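PDB 3UTN: thiosulfate sulfurtransferase TUM1 from Saccharomyces cerevisiae, which transfers sulfur by way of a cysteine persulfide, accepting it from NFS1 and passing it to UBA4 for 2-thiolation of the wobble uridine of tRNAs. Local coordinates for residues A[27-32]-A[142-147]; A[45-50]-A[113-118]; A[119-124]-A[146-151]. All coordinates share one frame; numbering follows the deposited sequence.

In the fold
All three contacts lie in the N-terminal rhodanese domain. The chain enters at 27-32, which holds strand 28-30, the first and an edge strand of the parallel sheet. It meets 142-147 only much later, so contact 1 closes the longest loop. Contact 2 falls within that loop and pairs 45-50 with 113-118 in the same sheet. Strand 115-119 then runs into loop 119-124. After helix 127-136 the chain returns through strand 141-145, which lies between the strands 28-30 and 115-119 and so joins contacts 1 and 2. Contact 3 closes last, setting that loop against the start of helix 148-153. It follows contact 2 in series and shares Asn-146 and Asn-147 with contact 1.

Contact 1 of 3, residues A[27-32]-A[142-147]; sequences FDLISP and VYLLNN. With DMS (dimethyl sulfoxide), chain B.
Phe-27 meets Val-142 and Leu-144 where two parallel strands begin to pair. Its CB lies 3.6 Å from CG1 of Val-142. With CG set between the backbone N and the carbonyl carbon (chi1 63°), the ring runs alongside Leu-144, and Phe-27 CD1 is 3.5 Å from Leu-144 CB. Asp-28 starts the backbone ladder: its N donates to Val-142 O at 2.9 Å, and its O accepts from Leu-144 N. Asp-28 CB also touches the Tyr-143 ring at CD1.

Leu-29 points to the same face as Leu-144. Their CD2 methyls touch at 3.6 Å. The other methyl, Leu-29 CD1, packs on the amide of Asn-146, whose ND2 bonds to Tyr-250 O. Ile-30 turns to the opposite face, together with Tyr-143 and Leu-145. Its N donates to Leu-144 O at 2.7 Å, and its O accepts from Asn-146 N in a bond modelled very short. Its CD1 makes a CH-pi contact 4.2 Å from the centroid of the Tyr-143 ring. A dimethyl sulfoxide methyl, C2, lies over the other face, so the ring is sandwiched. The sulfoxide oxygen accepts from Val-142 N at 2.7 Å; the molecule probably came from the crystallisation liquor.

Ser-31 is the N-cap of helix 32-41, its OG bonded to Ala-34 N. Pro-32 CD then rests 3.3 Å from Asn-146 O, the carbonyl oxygen of the cis peptide that leads into Asn-147.

Strand 28-30 is the edge of the domain's sheet, and strand 141-145 bonds on its other side to 115-119. Phe-27 and Leu-144 pack on helix 127-136. Together with Leu-29 they also touch Thr-293 of helix 286-297, so this face joins the N-terminal rhodanese domain to the C-terminal one.

Contact 2 of 3, residues A[45-50]-A[113-118]; sequences HRIVPV and DDILVV
Asp-114 OD2 is gripped twice, by Arg-46 NH2 across the contact and by the backbone N of Gln-111. The Arg-46 NH2 to Asp-114 OD2 bond is 2.6 Å long and nearly straight, at 175°. It lies in the guanidinium plane and uses the syn lone pair of OD2. Arg-46 NE reaches Asp-114 OD1 at 2.8 Å, tilted from both planes, so the salt bridge is bidentate and side-on. The bend at chi3 (63°) turns the guanidinium back along the carboxylate. NH2 also bonds to Gly-109 O, and Tyr-169 adds a cation-pi contact.

His-45 and Asp-113 form a second polar pair. ND1 of His-45 donates to Asp-113 OD2 at 2.7 Å, with the oxygen in the ring plane. OD1 of Asp-113 has a salt bridge to Lys-141. One water accepts from Arg-46 N and donates to Asp-113 OD2.

Beyond these ends the strands pair in register. Ile-115 N donates to Arg-46 O, and Val-48 N to Ile-115 O at 2.7 Å. Val-117 N then donates to Val-48 O. Ile-47 CG1 lies alongside Ile-115 CB at 3.8 Å, and this face packs on Phe-35 and Leu-38 of helix 32-41. On the other face Leu-116 CD2 reaches Val-48 CB at 3.6 Å and also touches Val-50 CG2. Leu-116 and Val-118 meet Leu-134 of helix 127-136.

The fourth strand in chain order, at the centre of the parallel sheet, thus has the second beside it, with helices on both faces, in the 1-5-4-2-3 order of the rhodanese fold.

Contact 3 of 3, residues A[119-124]-A[146-151]; sequences YDRVGN and NNFNQY
Phe-148 packs under Tyr-119 in an oblique aromatic pair. The ring centroids are 4.3 Å apart and the planes stand at 49°. Tyr-119 CE2 lies over the centre of the Phe-148 ring, and Tyr-119 OH goes on to Ser-76. Arg-121 runs alongside Phe-148, its NH1 at the ring edge, 3.4 Å from CE2. That nitrogen bonds to Pro-71 O. With CG of Phe-148 anti to the backbone N (chi1 -166°), the ring reaches both partners. An alanine here takes away the ring; this is likely to open a gap beside Tyr-119 and leave the Arg-121 chain without its packing partner, held at NH1 by Pro-71 O.

Two side-chain amides make hydrogen bonds across. Asn-149 ND2 donates to Val-122 O at 2.7 Å, from above the carbonyl plane. Asn-124 ND2 donates to Asn-146 OD1 at 2.7 Å, with the oxygen in the plane of the Asn-124 amide.

The loop after strand 115-119 takes the place in the fold that carries the catalytic Cys-282 in the C-terminal rhodanese domain; here Asp-120 follows the strand. Its OD1 accepts from Gly-123 N at 2.6 Å, an Asx motif. Its OD2 takes the backbone N atoms of Phe-125, Ser-126 and Ser-127, where helix 127-136 begins.

The capping bond of the facing helix is Gln-150 N to Asn-147 OD1, at 2.9 Å. Asn-147 ND2 bonds to Thr-247 O and passes close to Gly-123 CA. A CB on Gly-123 would clash with Asn-149 ND2.

Water also joins the segments. One molecule accepts from both Asp-120 N and Phe-148 N, the latter at 2.7 Å.

Contact 1 of 3, residues A[27-32]-A[142-147]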
loop_
_atom_site.group_PDB
_atom_site.type_symbol
_atom_site.label_atom_id
_atom_site.label_comp_id
_atom_site.label_asym_id
_atom_site.label_seq_id
_atom_site.Cartn_x
_atom_site.Cartn_y
_atom_site.Cartn_z
ATOM N N PHE A 27 9.247 5.001 2.890
ATOM C CA PHE A 27 9.868 4.401 1.737
ATOM C C PHE A 27 9.871 5.419 0.629
ATOM O O PHE A 27 9.056 6.337 0.618
ATOM C CB PHE A 27 9.136 3.129 1.308
ATOM C CG PHE A 27 7.729 3.356 0.864
ATOM C CD1 PHE A 27 7.440 3.581 -0.469
ATOM C CD2 PHE A 27 6.691 3.335 1.783
ATOM C CE1 PHE A 27 6.135 3.777 -0.879
ATOM C CE2 PHE A 27 5.392 3.536 1.380
ATOM C CZ PHE A 27 5.113 3.748 0.046
ATOM N N ASP A 28 10.808 5.261 -0.289
ATOM C CA ASP A 28 10.861 6.110 -1.448
ATOM C C ASP A 28 10.410 5.282 -2.612
ATOM O O ASP A 28 10.659 4.081 -2.665
ATOM C CB ASP A 28 12.285 6.594 -1.703
ATOM C CG ASP A 28 12.748 7.613 -0.685
ATOM O OD1 ASP A 28 11.905 8.097 0.091
ATOM O OD2 ASP A 28 13.956 7.932 -0.664
ATOM N N LEU A 29 9.749 5.927 -3.557
ATOM C CA LEU A 29 9.551 5.297 -4.835
ATOM C C LEU A 29 10.920 5.171 -5.444
ATOM O O LEU A 29 11.819 5.974 -5.181
ATOM C CB LEU A 29 8.666 6.137 -5.743
ATOM C CG LEU A 29 7.227 6.405 -5.324
ATOM C CD1 LEU A 29 6.407 6.486 -6.591
ATOM C CD2 LEU A 29 6.679 5.327 -4.408
ATOM N N ILE A 30 11.091 4.141 -6.245
ATOM C CA ILE A 30 12.307 4.015 -6.997
ATOM C C ILE A 30 11.902 3.523 -8.364
ATOM O O ILE A 30 11.116 2.583 -8.495
ATOM C CB ILE A 30 13.332 3.102 -6.294
ATOM C CG1 ILE A 30 14.709 3.251 -6.936
ATOM C CG2 ILE A 30 12.855 1.662 -6.257
ATOM C CD1 ILE A 30 15.817 2.623 -6.132
ATOM N N SER A 31 12.408 4.200 -9.378
ATOM C CA SER A 31 12.163 3.795 -10.736
ATOM C C SER A 31 13.049 2.591 -11.002
ATOM O O SER A 31 14.022 2.364 -10.281
ATOM C CB SER A 31 12.524 4.922 -11.692
ATOM O OG SER A 31 13.919 5.121 -11.672
ATOM N N PRO A 32 12.721 1.814 -12.037
ATOM C CA PRO A 32 13.603 0.731 -12.428
ATOM C C PRO A 32 15.031 1.207 -12.664
ATOM O O PRO A 32 15.971 0.570 -12.185
ATOM C CB PRO A 32 12.973 0.239 -13.724
ATOM C CG PRO A 32 11.525 0.483 -13.519
ATOM C CD PRO A 32 11.453 1.783 -12.783
ATOM N N VAL A 142 13.687 1.420 2.443
ATOM C CA VAL A 142 12.626 0.768 1.745
ATOM C C VAL A 142 12.319 1.596 0.531
ATOM O O VAL A 142 12.121 2.811 0.601
ATOM C CB VAL A 142 11.355 0.619 2.593
ATOM C CG1 VAL A 142 10.313 -0.186 1.827
ATOM C CG2 VAL A 142 11.668 -0.058 3.917
ATOM N N TYR A 143 12.293 0.914 -0.591
ATOM C CA TYR A 143 11.894 1.540 -1.805
ATOM C C TYR A 143 10.708 0.813 -2.319
ATOM O O TYR A 143 10.531 -0.380 -2.079
ATOM C CB TYR A 143 13.018 1.495 -2.812
ATOM C CG TYR A 143 14.165 2.371 -2.414
ATOM C CD1 TYR A 143 14.199 3.708 -2.785
ATOM C CD2 TYR A 143 15.210 1.865 -1.653
ATOM C CE1 TYR A 143 15.255 4.522 -2.422
ATOM C CE2 TYR A 143 16.271 2.670 -1.286
ATOM C CZ TYR A 143 16.287 3.995 -1.676
ATOM O OH TYR A 143 17.336 4.794 -1.302
ATOM N N LEU A 144 9.873 1.561 -3.004
ATOM C CA LEU A 144 8.791 0.979 -3.706
ATOM C C LEU A 144 9.214 1.112 -5.130
ATOM O O LEU A 144 9.341 2.221 -5.641
ATOM C CB LEU A 144 7.522 1.767 -3.458
ATOM C CG LEU A 144 6.331 1.238 -4.231
ATOM C CD1 LEU A 144 6.094 -0.201 -3.819
ATOM C CD2 LEU A 144 5.127 2.108 -3.951
ATOM N N LEU A 145 9.474 -0.022 -5.761
ATOM C CA LEU A 145 9.820 0.013 -7.151
ATOM C C LEU A 145 8.621 0.560 -7.867
ATOM O O LEU A 145 7.495 0.111 -7.658
ATOM C CB LEU A 145 10.173 -1.363 -7.686
ATOM C CG LEU A 145 10.555 -1.336 -9.167
ATOM C CD1 LEU A 145 11.895 -0.654 -9.374
ATOM C CD2 LEU A 145 10.585 -2.750 -9.688
ATOM N N ASN A 146 8.870 1.547 -8.706
ATOM C CA ASN A 146 7.807 2.158 -9.438
ATOM C C ASN A 146 7.972 2.021 -10.948
ATOM O O ASN A 146 8.524 2.891 -11.594
ATOM C CB ASN A 146 7.665 3.619 -9.050
ATOM C CG ASN A 146 6.450 4.237 -9.663
ATOM O OD1 ASN A 146 5.428 3.567 -9.832
ATOM N ND2 ASN A 146 6.549 5.510 -10.031
ATOM N N ASN A 147 7.515 0.917 -11.506
ATOM C CA ASN A 147 7.046 -0.226 -10.753
ATOM C C ASN A 147 7.545 -1.428 -11.511
ATOM O O ASN A 147 8.252 -1.284 -12.509
ATOM C CB ASN A 147 5.522 -0.241 -10.637
ATOM C CG ASN A 147 4.823 -0.192 -11.982
ATOM O OD1 ASN A 147 5.438 -0.373 -13.030
ATOM N ND2 ASN A 147 3.527 0.052 -11.955
HETATM S S DMS B . 13.462 5.119 2.248
HETATM O O DMS B . 13.583 4.004 3.207
HETATM C C1 DMS B . 14.113 6.527 2.972
HETATM C C2 DMS B . 14.635 4.905 1.039
#

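Contact 2 of 3, residues A[45-50]-A[113-118]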
loop_
_atom_site.group_PDB
_atom_site.type_symbol
_atom_site.label_atom_id
_atom_site.label_comp_id
_atom_site.label_asym_id
_atom_site.label_seq_id
_atom_site.Cartn_x
_atom_site.Cartn_y
_atom_site.Cartn_z
ATOM N N HIS A 45 24.922 -1.841 1.427
ATOM C CA HIS A 45 23.669 -2.475 1.811
ATOM C C HIS A 45 23.240 -3.534 0.861
ATOM O O HIS A 45 23.286 -3.357 -0.348
ATOM C CB HIS A 45 22.559 -1.440 1.922
ATOM C CG HIS A 45 22.929 -0.230 2.741
ATOM N ND1 HIS A 45 23.212 -0.307 4.049
ATOM C CD2 HIS A 45 23.030 1.115 2.393
ATOM C CE1 HIS A 45 23.493 0.917 4.519
ATOM N NE2 HIS A 45 23.376 1.791 3.503
ATOM N N ARG A 46 22.796 -4.656 1.399
ATOM C CA ARG A 46 22.172 -5.653 0.568
ATOM C C ARG A 46 20.901 -5.045 -0.007
ATOM O O ARG A 46 20.175 -4.334 0.685
ATOM C CB ARG A 46 21.849 -6.881 1.391
ATOM C CG ARG A 46 21.716 -8.145 0.577
ATOM C CD ARG A 46 21.678 -9.334 1.505
ATOM N NE ARG A 46 20.510 -9.276 2.377
ATOM C CZ ARG A 46 20.082 -10.281 3.132
ATOM N NH1 ARG A 46 20.728 -11.439 3.140
ATOM N NH2 ARG A 46 19.005 -10.120 3.885
ATOM N N ILE A 47 20.656 -5.283 -1.286
ATOM C CA ILE A 47 19.425 -4.810 -1.882
ATOM C C ILE A 47 18.536 -6.000 -2.120
ATOM O O ILE A 47 18.856 -6.908 -2.889
ATOM C CB ILE A 47 19.643 -4.008 -3.165
ATOM C CG1 ILE A 47 20.393 -2.723 -2.828
ATOM C CG2 ILE A 47 18.300 -3.686 -3.811
ATOM C CD1 ILE A 47 20.910 -2.001 -4.039
ATOM N N VAL A 48 17.427 -5.995 -1.412
ATOM C CA VAL A 48 16.531 -7.110 -1.447
ATOM C C VAL A 48 15.266 -6.585 -2.061
ATOM O O VAL A 48 14.516 -5.857 -1.416
ATOM C CB VAL A 48 16.271 -7.675 -0.044
ATOM C CG1 VAL A 48 15.272 -8.819 -0.123
ATOM C CG2 VAL A 48 17.573 -8.137 0.581
ATOM N N PRO A 49 15.059 -6.903 -3.343
ATOM C CA PRO A 49 13.790 -6.588 -3.937
ATOM C C PRO A 49 12.773 -7.424 -3.214
ATOM O O PRO A 49 13.069 -8.526 -2.764
ATOM C CB PRO A 49 13.947 -7.055 -5.377
ATOM C CG PRO A 49 15.412 -7.067 -5.608
ATOM C CD PRO A 49 15.964 -7.544 -4.306
ATOM N N VAL A 50 11.594 -6.868 -3.052
ATOM C CA VAL A 50 10.586 -7.523 -2.282
ATOM C C VAL A 50 9.396 -7.571 -3.190
ATOM O O VAL A 50 8.791 -6.558 -3.488
ATOM C CB VAL A 50 10.266 -6.741 -1.005
ATOM C CG1 VAL A 50 9.173 -7.444 -0.222
ATOM C CG2 VAL A 50 11.515 -6.600 -0.154
ATOM N N ASP A 113 19.533 -3.911 7.642
ATOM C CA ASP A 113 20.304 -3.049 6.762
ATOM C C ASP A 113 19.907 -3.178 5.300
ATOM O O ASP A 113 20.354 -2.397 4.467
ATOM C CB ASP A 113 21.800 -3.315 6.903
ATOM C CG ASP A 113 22.632 -2.225 6.275
ATOM O OD1 ASP A 113 22.364 -1.041 6.577
ATOM O OD2 ASP A 113 23.538 -2.541 5.473
ATOM N N ASP A 114 19.081 -4.172 4.992
ATOM C CA ASP A 114 18.667 -4.400 3.620
ATOM C C ASP A 114 17.992 -3.182 3.059
ATOM O O ASP A 114 17.156 -2.568 3.706
ATOM C CB ASP A 114 17.692 -5.561 3.523
ATOM C CG ASP A 114 18.353 -6.886 3.726
ATOM O OD1 ASP A 114 19.591 -6.966 3.619
ATOM O OD2 ASP A 114 17.624 -7.860 3.968
ATOM N N ILE A 115 18.367 -2.827 1.846
ATOM C CA ILE A 115 17.547 -1.921 1.083
ATOM C C ILE A 115 16.453 -2.802 0.499
ATOM O O ILE A 115 16.717 -3.690 -0.309
ATOM C CB ILE A 115 18.335 -1.243 -0.034
ATOM C CG1 ILE A 115 19.398 -0.316 0.555
ATOM C CG2 ILE A 115 17.384 -0.482 -0.935
ATOM C CD1 ILE A 115 20.356 0.245 -0.471
ATOM N N LEU A 116 15.232 -2.581 0.950
ATOM C CA LEU A 116 14.134 -3.354 0.441
ATOM C C LEU A 116 13.534 -2.586 -0.689
ATOM O O LEU A 116 13.223 -1.409 -0.567
ATOM C CB LEU A 116 13.102 -3.643 1.522
ATOM C CG LEU A 116 13.680 -4.441 2.690
ATOM C CD1 LEU A 116 12.617 -4.622 3.754
ATOM C CD2 LEU A 116 14.233 -5.787 2.246
ATOM N N VAL A 117 13.428 -3.242 -1.822
ATOM C CA VAL A 117 12.826 -2.597 -2.948
ATOM C C VAL A 117 11.588 -3.382 -3.270
ATOM O O VAL A 117 11.637 -4.478 -3.809
ATOM C CB VAL A 117 13.771 -2.477 -4.141
ATOM C CG1 VAL A 117 13.032 -1.813 -5.286
ATOM C CG2 VAL A 117 15.006 -1.670 -3.747
ATOM N N VAL A 118 10.465 -2.796 -2.919
ATOM C CA VAL A 118 9.231 -3.504 -2.986
ATOM C C VAL A 118 8.652 -3.315 -4.356
ATOM O O VAL A 118 8.707 -2.238 -4.931
ATOM C CB VAL A 118 8.245 -2.988 -1.949
ATOM C CG1 VAL A 118 6.979 -3.817 -2.011
ATOM C CG2 VAL A 118 8.874 -3.074 -0.573
HETATM O O HOH W 1 23.130 -4.807 3.945
#

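Contact 3 of 3, residues A[119-124]-A[146-151]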
loop_
_atom_site.group_PDB
_atom_site.type_symbol
_atom_site.label_atom_id
_atom_site.label_comp_id
_atom_site.label_asym_id
_atom_site.label_seq_id
_atom_site.Cartn_x
_atom_site.Cartn_y
_atom_site.Cartn_z
ATOM N N TYR A 119 8.091 -4.384 -4.873
ATOM C CA TYR A 119 7.376 -4.283 -6.104
ATOM C C TYR A 119 6.288 -5.309 -6.038
ATOM O O TYR A 119 6.229 -6.117 -5.116
ATOM C CB TYR A 119 8.310 -4.544 -7.277
ATOM C CG TYR A 119 8.923 -5.917 -7.311
ATOM C CD1 TYR A 119 10.032 -6.234 -6.527
ATOM C CD2 TYR A 119 8.397 -6.899 -8.133
ATOM C CE1 TYR A 119 10.595 -7.495 -6.572
ATOM C CE2 TYR A 119 8.957 -8.153 -8.195
ATOM C CZ TYR A 119 10.052 -8.443 -7.417
ATOM O OH TYR A 119 10.589 -9.692 -7.490
ATOM N N ASP A 120 5.410 -5.255 -7.013
ATOM C CA ASP A 120 4.447 -6.305 -7.170
ATOM C C ASP A 120 4.230 -6.471 -8.651
ATOM O O ASP A 120 4.670 -5.634 -9.442
ATOM C CB ASP A 120 3.161 -5.990 -6.401
ATOM C CG ASP A 120 2.473 -4.740 -6.881
ATOM O OD1 ASP A 120 2.611 -4.373 -8.063
ATOM O OD2 ASP A 120 1.762 -4.128 -6.070
ATOM N N ARG A 121 3.566 -7.549 -9.032
ATOM C CA ARG A 121 3.393 -7.840 -10.439
ATOM C C ARG A 121 2.227 -7.097 -11.033
ATOM O O ARG A 121 2.085 -7.038 -12.247
ATOM C CB ARG A 121 3.226 -9.332 -10.642
ATOM C CG ARG A 121 4.463 -10.071 -10.216
ATOM C CD ARG A 121 4.295 -11.564 -10.318
ATOM N NE ARG A 121 5.509 -12.197 -9.834
ATOM C CZ ARG A 121 6.635 -12.281 -10.532
ATOM N NH1 ARG A 121 6.702 -11.781 -11.754
ATOM N NH2 ARG A 121 7.695 -12.865 -10.002
ATOM N N VAL A 122 1.390 -6.534 -10.176
ATOM C CA VAL A 122 0.190 -5.866 -10.650
ATOM C C VAL A 122 0.532 -4.459 -11.099
ATOM O O VAL A 122 0.151 -4.033 -12.188
ATOM C CB VAL A 122 -0.905 -5.846 -9.573
ATOM C CG1 VAL A 122 -2.121 -5.060 -10.051
ATOM C CG2 VAL A 122 -1.295 -7.268 -9.228
ATOM N N GLY A 123 1.278 -3.755 -10.264
ATOM C CA GLY A 123 1.652 -2.392 -10.559
ATOM C C GLY A 123 1.153 -1.509 -9.452
ATOM O O GLY A 123 0.043 -0.990 -9.518
ATOM N N ASN A 124 1.967 -1.367 -8.417
ATOM C CA ASN A 124 1.626 -0.500 -7.297
ATOM C C ASN A 124 0.276 -0.824 -6.737
ATOM O O ASN A 124 -0.561 0.048 -6.513
ATOM C CB ASN A 124 1.691 0.946 -7.728
ATOM C CG ASN A 124 3.095 1.371 -7.979
ATOM O OD1 ASN A 124 3.975 1.053 -7.189
ATOM N ND2 ASN A 124 3.324 2.076 -9.070
ATOM N N ASN A 146 8.870 1.547 -8.706
ATOM C CA ASN A 146 7.807 2.158 -9.438
ATOM C C ASN A 146 7.972 2.021 -10.948
ATOM O O ASN A 146 8.524 2.891 -11.594
ATOM C CB ASN A 146 7.665 3.619 -9.050
ATOM C CG ASN A 146 6.450 4.237 -9.663
ATOM O OD1 ASN A 146 5.428 3.567 -9.832
ATOM N ND2 ASN A 146 6.549 5.510 -10.031
ATOM N N ASN A 147 7.515 0.917 -11.506
ATOM C CA ASN A 147 7.046 -0.226 -10.753
ATOM C C ASN A 147 7.545 -1.428 -11.511
ATOM O O ASN A 147 8.252 -1.284 -12.509
ATOM C CB ASN A 147 5.522 -0.241 -10.637
ATOM C CG ASN A 147 4.823 -0.192 -11.982
ATOM O OD1 ASN A 147 5.438 -0.373 -13.030
ATOM N ND2 ASN A 147 3.527 0.052 -11.955
ATOM N N PHE A 148 7.173 -2.606 -11.048
ATOM C CA PHE A 148 7.629 -3.813 -11.671
ATOM C C PHE A 148 7.114 -3.948 -13.092
ATOM O O PHE A 148 7.792 -4.528 -13.928
ATOM C CB PHE A 148 7.225 -5.012 -10.849
ATOM C CG PHE A 148 7.932 -6.264 -11.230
ATOM C CD1 PHE A 148 9.303 -6.261 -11.477
ATOM C CD2 PHE A 148 7.238 -7.461 -11.309
ATOM C CE1 PHE A 148 9.954 -7.430 -11.816
ATOM C CE2 PHE A 148 7.889 -8.631 -11.639
ATOM C CZ PHE A 148 9.247 -8.617 -11.890
ATOM N N ASN A 149 5.926 -3.412 -13.357
ATOM C CA ASN A 149 5.383 -3.399 -14.711
ATOM C C ASN A 149 6.360 -2.748 -15.660
ATOM O O ASN A 149 6.708 -3.314 -16.691
ATOM C CB ASN A 149 4.059 -2.646 -14.770
ATOM C CG ASN A 149 2.913 -3.432 -14.172
ATOM O OD1 ASN A 149 3.047 -4.614 -13.864
ATOM N ND2 ASN A 149 1.774 -2.780 -14.017
ATOM N N GLN A 150 6.812 -1.558 -15.290
ATOM C CA GLN A 150 7.708 -0.796 -16.137
ATOM C C GLN A 150 9.053 -1.460 -16.150
ATOM O O GLN A 150 9.697 -1.556 -17.184
ATOM C CB GLN A 150 7.815 0.636 -15.640
ATOM C CG GLN A 150 6.562 1.428 -15.936
ATOM C CD GLN A 150 6.282 1.514 -17.420
ATOM O OE1 GLN A 150 6.545 2.536 -18.041
ATOM N NE2 GLN A 150 5.752 0.434 -17.997
ATOM N N TYR A 151 9.446 -1.943 -14.979
ATOM C CA TYR A 151 10.650 -2.710 -14.824
ATOM C C TYR A 151 10.692 -3.836 -15.844
ATOM O O TYR A 151 11.695 -4.022 -16.536
ATOM C CB TYR A 151 10.679 -3.277 -13.413
ATOM C CG TYR A 151 11.978 -3.904 -13.047
ATOM C CD1 TYR A 151 12.948 -3.178 -12.371
ATOM C CD2 TYR A 151 12.239 -5.227 -13.371
ATOM C CE1 TYR A 151 14.151 -3.760 -12.024
ATOM C CE2 TYR A 151 13.439 -5.814 -13.042
ATOM C CZ TYR A 151 14.390 -5.073 -12.367
ATOM O OH TYR A 151 15.573 -5.654 -12.031
HETATM O O HOH W 2 5.559 -2.964 -8.933
HETATM O O HOH W 3 4.111 -3.890 -11.435
#